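Local coordinates for hemagglutinin (Pseudomonas aeruginosa, PDB 6D7Y), which forms the toxic C-terminal tip of CdiA in contact-dependent growth inhibition and is probably neutralised by the immunity protein that binds it, at residues A47-H50 against F51-V55; T64-E67 against K68-F72. One frame throughout, in Å; residues are numbered along the deposited sequence.

Contact 1 (A47-H50 against F51-V55)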
ATOM      1  N   ALA A  47       7.712   3.366   1.250  1.00 34.66           N
ATOM      2  CA  ALA A  47       6.311   2.978   1.104  1.00 34.43           C
ATOM      3  C   ALA A  47       5.403   4.210   1.052  1.00 35.34           C
ATOM      4  O   ALA A  47       4.416   4.221   0.313  1.00 34.70           O
ATOM      5  CB  ALA A  47       5.912   2.023   2.210  1.00 34.14           C
HETATM    6  N   MSE A  48       5.748   5.244   1.819  1.00 37.26           N
HETATM    7  CA  MSE A  48       4.980   6.480   1.833  1.00 39.59           C
HETATM    8  C   MSE A  48       5.127   7.177   0.508  1.00 40.27           C
HETATM    9  O   MSE A  48       4.200   7.866   0.069  1.00 40.62           O
HETATM   10  CB  MSE A  48       5.399   7.396   2.981  1.00 42.66           C
HETATM   11  CG  MSE A  48       4.855   6.926   4.329  1.00 44.24           C
HETATM   12 SE   MSE A  48       2.872   6.857   4.433  1.00 48.55          SE
HETATM   13  CE  MSE A  48       2.510   8.589   3.559  1.00 49.35           C
ATOM     14  N   LYS A  49       6.284   7.017  -0.139  1.00 40.44           N
ATOM     15  CA  LYS A  49       6.514   7.612  -1.465  1.00 42.04           C
ATOM     16  C   LYS A  49       5.522   6.996  -2.464  1.00 39.53           C
ATOM     17  O   LYS A  49       4.837   7.729  -3.199  1.00 39.08           O
ATOM     18  CB  LYS A  49       7.962   7.412  -1.926  1.00 44.68           C
ATOM     19  CG  LYS A  49       8.255   7.858  -3.352  1.00 47.93           C
ATOM     20  CD  LYS A  49       9.734   7.723  -3.688  1.00 51.59           C
ATOM     21  CE  LYS A  49       9.968   7.699  -5.195  1.00 54.83           C
ATOM     22  NZ  LYS A  49       9.435   8.889  -5.909  1.00 57.89           N
ATOM     23  N   HIS A  50       5.452   5.666  -2.484  1.00 36.53           N
ATOM     24  CA  HIS A  50       4.488   4.959  -3.353  1.00 35.49           C
ATOM     25  C   HIS A  50       3.056   5.370  -3.053  1.00 34.79           C
ATOM     26  O   HIS A  50       2.279   5.633  -3.952  1.00 34.98           O
ATOM     27  CB  HIS A  50       4.558   3.455  -3.168  1.00 34.59           C
ATOM     28  CG  HIS A  50       5.709   2.801  -3.859  1.00 35.47           C
ATOM     29  ND1 HIS A  50       5.726   2.589  -5.219  1.00 36.13           N
ATOM     30  CD2 HIS A  50       6.832   2.222  -3.375  1.00 35.87           C
ATOM     31  CE1 HIS A  50       6.825   1.936  -5.546  1.00 37.90           C
ATOM     32  NE2 HIS A  50       7.513   1.702  -4.444  1.00 37.50           N
ATOM     33  N   PHE A  51       2.710   5.386  -1.773  1.00 34.50           N
ATOM     34  CA  PHE A  51       1.386   5.772  -1.345  1.00 34.74           C
ATOM     35  C   PHE A  51       0.996   7.142  -1.921  1.00 35.68           C
ATOM     36  O   PHE A  51      -0.046   7.274  -2.569  1.00 35.02           O
ATOM     37  CB  PHE A  51       1.319   5.782   0.178  1.00 35.69           C
ATOM     38  CG  PHE A  51      -0.014   6.172   0.715  1.00 37.38           C
ATOM     39  CD1 PHE A  51      -1.053   5.261   0.728  1.00 37.64           C
ATOM     40  CD2 PHE A  51      -0.232   7.455   1.207  1.00 39.82           C
ATOM     41  CE1 PHE A  51      -2.290   5.604   1.227  1.00 39.72           C
ATOM     42  CE2 PHE A  51      -1.474   7.813   1.711  1.00 42.17           C
ATOM     43  CZ  PHE A  51      -2.498   6.879   1.720  1.00 42.28           C
ATOM     44  N   LYS A  52       1.832   8.149  -1.678  1.00 36.98           N
ATOM     45  CA  LYS A  52       1.574   9.503  -2.195  1.00 39.24           C
ATOM     46  C   LYS A  52       1.484   9.538  -3.721  1.00 38.37           C
ATOM     47  O   LYS A  52       0.669  10.277  -4.280  1.00 39.20           O
ATOM     48  CB  LYS A  52       2.618  10.501  -1.699  1.00 42.23           C
ATOM     49  CG  LYS A  52       2.486  10.806  -0.221  1.00 44.62           C
ATOM     50  CD  LYS A  52       3.475  11.872   0.224  1.00 48.63           C
ATOM     51  CE  LYS A  52       3.342  12.155   1.718  1.00 51.14           C
ATOM     52  NZ  LYS A  52       1.977  12.622   2.096  1.00 53.17           N
ATOM     53  N   GLU A  53       2.322   8.759  -4.390  1.00 37.03           N
ATOM     54  CA  GLU A  53       2.267   8.683  -5.854  1.00 37.17           C
ATOM     55  C   GLU A  53       0.930   8.122  -6.346  1.00 35.23           C
ATOM     56  O   GLU A  53       0.313   8.683  -7.261  1.00 35.10           O
ATOM     57  CB  GLU A  53       3.425   7.862  -6.412  1.00 37.84           C
ATOM     58  CG  GLU A  53       4.768   8.592  -6.333  1.00 40.97           C
ATOM     59  CD  GLU A  53       5.952   7.784  -6.844  1.00 42.61           C
ATOM     60  OE1 GLU A  53       5.825   6.563  -7.057  1.00 42.82           O
ATOM     61  OE2 GLU A  53       7.036   8.384  -7.030  1.00 46.09           O
ATOM     62  N   ILE A  54       0.480   7.036  -5.719  1.00 33.58           N
ATOM     63  CA  ILE A  54      -0.784   6.386  -6.082  1.00 32.84           C
ATOM     64  C   ILE A  54      -1.967   7.325  -5.859  1.00 33.70           C
ATOM     65  O   ILE A  54      -2.884   7.380  -6.675  1.00 33.69           O
ATOM     66  CB  ILE A  54      -0.964   5.049  -5.313  1.00 32.06           C
ATOM     67  CG1 ILE A  54       0.155   4.070  -5.707  1.00 31.67           C
ATOM     68  CG2 ILE A  54      -2.322   4.427  -5.625  1.00 32.28           C
ATOM     69  CD1 ILE A  54       0.342   2.882  -4.773  1.00 31.85           C
ATOM     70  N   VAL A  55      -1.939   8.056  -4.755  1.00 35.39           N
ATOM     71  CA  VAL A  55      -2.985   9.012  -4.436  1.00 37.99           C
ATOM     72  C   VAL A  55      -3.043  10.163  -5.454  1.00 39.21           C
ATOM     73  O   VAL A  55      -4.126  10.566  -5.849  1.00 39.78           O
ATOM     74  CB  VAL A  55      -2.790   9.589  -3.014  1.00 40.25           C
ATOM     75  CG1 VAL A  55      -3.724  10.761  -2.751  1.00 43.38           C
ATOM     76  CG2 VAL A  55      -2.998   8.497  -1.981  1.00 40.45           C
TER

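Contact 2 (T64-E67 against K68-F72)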
ATOM      1  N   THR A  64     -15.270  -1.548  -3.273  1.00 17.48           N
ATOM      2  CA  THR A  64     -15.189  -2.855  -3.889  1.00 20.37           C
ATOM      3  C   THR A  64     -15.405  -3.947  -2.851  1.00 21.62           C
ATOM      4  O   THR A  64     -14.662  -4.001  -1.861  1.00 22.04           O
ATOM      5  CB  THR A  64     -13.774  -3.040  -4.514  1.00 22.43           C
ATOM      6  OG1 THR A  64     -13.479  -1.948  -5.409  1.00 23.92           O
ATOM      7  CG2 THR A  64     -13.668  -4.346  -5.280  1.00 24.44           C
HETATM    8  N   MSE A  65     -16.395  -4.815  -3.079  1.00 22.11           N
HETATM    9  CA  MSE A  65     -16.703  -5.905  -2.143  1.00 23.34           C
HETATM   10  C   MSE A  65     -16.154  -7.195  -2.665  1.00 24.41           C
HETATM   11  O   MSE A  65     -16.238  -7.485  -3.856  1.00 24.60           O
HETATM   12  CB  MSE A  65     -18.229  -6.051  -1.897  1.00 27.21           C
HETATM   13  CG  MSE A  65     -18.548  -6.909  -0.663  1.00 29.72           C
HETATM   14 SE   MSE A  65     -20.505  -7.191  -0.540  1.00 41.63          SE
HETATM   15  CE  MSE A  65     -20.846  -6.091   1.063  1.00 37.08           C
ATOM     16  N   ASN A  66     -15.599  -8.011  -1.774  1.00 23.00           N
ATOM     17  CA  ASN A  66     -15.054  -9.299  -2.189  1.00 24.99           C
ATOM     18  C   ASN A  66     -16.054 -10.428  -1.929  1.00 26.63           C
ATOM     19  O   ASN A  66     -17.169 -10.187  -1.457  1.00 26.43           O
ATOM     20  CB  ASN A  66     -13.694  -9.562  -1.544  1.00 23.93           C
ATOM     21  CG  ASN A  66     -13.772  -9.723  -0.043  1.00 23.12           C
ATOM     22  OD1 ASN A  66     -14.784 -10.169   0.493  1.00 22.92           O
ATOM     23  ND2 ASN A  66     -12.670  -9.397   0.641  1.00 22.56           N
ATOM     24  N   GLU A  67     -15.653 -11.650  -2.242  1.00 30.13           N
ATOM     25  CA  GLU A  67     -16.524 -12.816  -2.072  1.00 34.89           C
ATOM     26  C   GLU A  67     -16.950 -13.119  -0.639  1.00 31.96           C
ATOM     27  O   GLU A  67     -17.938 -13.795  -0.446  1.00 33.78           O
ATOM     28  CB  GLU A  67     -15.873 -14.075  -2.678  1.00 42.10           C
ATOM     29  CG  GLU A  67     -15.715 -14.077  -4.195  1.00 48.84           C
ATOM     30  CD  GLU A  67     -17.012 -14.324  -4.963  1.00 58.03           C
ATOM     31  OE1 GLU A  67     -18.118 -14.204  -4.383  1.00 65.56           O
ATOM     32  OE2 GLU A  67     -16.919 -14.653  -6.167  1.00 63.60           O
ATOM     33  N   LYS A  68     -16.219 -12.622   0.348  1.00 27.96           N
ATOM     34  CA  LYS A  68     -16.550 -12.864   1.759  1.00 29.65           C
ATOM     35  C   LYS A  68     -17.367 -11.755   2.378  1.00 28.52           C
ATOM     36  O   LYS A  68     -17.574 -11.730   3.596  1.00 29.97           O
ATOM     37  CB  LYS A  68     -15.267 -13.097   2.563  1.00 30.63           C
ATOM     38  CG  LYS A  68     -14.504 -14.330   2.145  1.00 34.84           C
ATOM     39  CD  LYS A  68     -15.397 -15.558   2.264  1.00 38.99           C
ATOM     40  CE  LYS A  68     -14.693 -16.842   1.893  1.00 45.72           C
ATOM     41  NZ  LYS A  68     -13.675 -17.234   2.899  1.00 48.70           N
ATOM     42  N   GLY A  69     -17.829 -10.830   1.543  1.00 27.47           N
ATOM     43  CA  GLY A  69     -18.633  -9.717   2.007  1.00 27.54           C
ATOM     44  C   GLY A  69     -17.926  -8.552   2.665  1.00 25.39           C
ATOM     45  O   GLY A  69     -18.586  -7.729   3.312  1.00 26.34           O
ATOM     46  N   ILE A  70     -16.605  -8.458   2.515  0.60 23.24           N
ATOM     47  CA  ILE A  70     -15.864  -7.351   3.101  0.60 23.36           C
ATOM     48  C   ILE A  70     -15.643  -6.327   1.997  0.60 22.15           C
ATOM     49  O   ILE A  70     -15.195  -6.670   0.888  0.60 21.00           O
ATOM     50  CB  ILE A  70     -14.537  -7.790   3.722  0.60 24.33           C
ATOM     51  CG1 ILE A  70     -14.782  -9.000   4.627  0.60 27.45           C
ATOM     52  CG2 ILE A  70     -13.900  -6.641   4.519  0.60 25.00           C
ATOM     53  CD1 ILE A  70     -13.552  -9.519   5.311  0.60 29.69           C
ATOM     54  N   THR A  71     -15.938  -5.073   2.323  1.00 22.29           N
ATOM     55  CA  THR A  71     -15.831  -3.949   1.364  1.00 20.90           C
ATOM     56  C   THR A  71     -14.675  -3.023   1.700  1.00 18.94           C
ATOM     57  O   THR A  71     -14.439  -2.698   2.856  1.00 18.46           O
ATOM     58  CB  THR A  71     -17.144  -3.131   1.325  1.00 23.04           C
ATOM     59  OG1 THR A  71     -18.238  -4.014   1.105  1.00 27.16           O
ATOM     60  CG2 THR A  71     -17.132  -2.099   0.216  1.00 23.52           C
ATOM     61  N   PHE A  72     -13.946  -2.611   0.669  1.00 16.54           N
ATOM     62  CA  PHE A  72     -12.815  -1.727   0.821  1.00 16.48           C
ATOM     63  C   PHE A  72     -12.873  -0.621  -0.220  1.00 17.19           C
ATOM     64  O   PHE A  72     -13.604  -0.739  -1.207  1.00 18.80           O
ATOM     65  CB  PHE A  72     -11.495  -2.466   0.585  1.00 17.29           C
ATOM     66  CG  PHE A  72     -11.219  -3.616   1.515  1.00 17.02           C
ATOM     67  CD1 PHE A  72     -10.800  -3.391   2.799  1.00 18.67           C
ATOM     68  CD2 PHE A  72     -11.307  -4.924   1.068  1.00 18.97           C
ATOM     69  CE1 PHE A  72     -10.524  -4.441   3.642  1.00 19.29           C
ATOM     70  CE2 PHE A  72     -11.025  -5.977   1.897  1.00 20.00           C
ATOM     71  CZ  PHE A  72     -10.640  -5.739   3.194  1.00 20.40           C
TER

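Contact 1 (A47-H50 against F51-V55)
K49 and E53, one helical turn apart, are joined by a salt bridge in which K49 NZ lies 2.7 Å from E53 OE2. The ammonium comes from above the carboxylate plane, 37° out of it. K49 starts with CG anti to its backbone N and runs nearly straight until a bend at the last torsion turns NZ onto the acid. The other carboxylate oxygen, E53 OE1, is in a salt bridge with R81, so the two oxygens of one acid serve two different cations. R81 NH1 meets both E53 OE1 and H50 ND1, bridging the acid and the imidazole, while H50 ND1 and E53 OE1 themselves stay 4.4 Å apart. The H50 ring is further held by an edge-to-face contact with W33.

Another flank is apolar. M48, a selenomethionine, lies alongside F51, and its methyl CE is 3.8 Å from F51 CD2. SE sits 5.2 Å from the ring centroid and 40° off the normal, an oblique Met-aromatic contact. Bends at chi2 and chi3 fold the M48 chain back toward the ring, while V55 CG2 lies over one ring face near its rim. L5 touches both M48 and F51, and I18 and V83 also pack against F51.

Beneath these side chains run four successive i to i+4 backbone bonds, from F51 N to A47 O (2.9 Å) through I54 N to H50 O (2.9 Å). All four are close to straight, as in a regular alpha-helix, whose i, i+3 and i, i+4 spacings bring together the Met-aromatic pair and the lysine-glutamate bridge within helix 40-56.

Contact 2 (T64-E67 against K68-F72)
N66 OD1 is gripped by two backbone amides, K68 N within the turn at 2.8 Å and I70 N just beyond it at 3.2 Å. They approach from opposite faces of the amide plane, so the oxygen is held between them and neither bond follows a lone pair. The I70 bond is the straighter, with N-H...O at 162° against 137° for K68. The N66 side chain has CG between its own backbone N and carbonyl carbon, which places OD1 between the two amide nitrogens. Its other end, ND2, meets the edge of the F72 ring near the ring plane, 4.0 Å from CE2.

The main chain of N66 is tied as well. G69 N donates to N66 O at 3.1 Å, closing a type I turn over N66 to G69, and N66 N donates to I70 O. G69, at the bulge position that follows, has positive phi (79°), a conformation that glycine readily adopts.

Below the turn the strands pair antiparallel. T64 and F72 form a hydrogen-bonded pair, with T64 N to F72 O at 2.8 Å and F72 N to T64 O at 3.0 Å; M65 and T71 form the next, non-hydrogen-bonded pair. On the sheet face carrying M65 and T71, the selenomethionine crosses the threonine obliquely, and its CE lies 3.3 Å from T71 OG1. F72 points to the other face and packs on R84 and N86 of the adjacent strand. Together these bonds define a 3:5 beta-hairpin, a type I turn with a G1 beta bulge at G69. The bond from K68 N to the side chain of N66, two residues back, makes an Asx turn within it, with I70 N as a second donor to the same oxygen.

From the N terminus, the chain passes through helices 17-28 and 30-33 before reaching contact 1, which lies wholly within helix 40-56 and closes single helical turns. Strand 62-65 follows, and contact 2 closes the tight connection between it and strand 71-76. The two contacts are therefore in series, neither enclosing nor crossing the other. Their centres are 23 Å apart on opposite sides of the chain's centre, and their nearest atoms, about 12 Å apart, do not touch. The strand 82-86 region links them indirectly: V83 meets the helix at F51 and I54, while R84 and N86 meet the hairpin at F72.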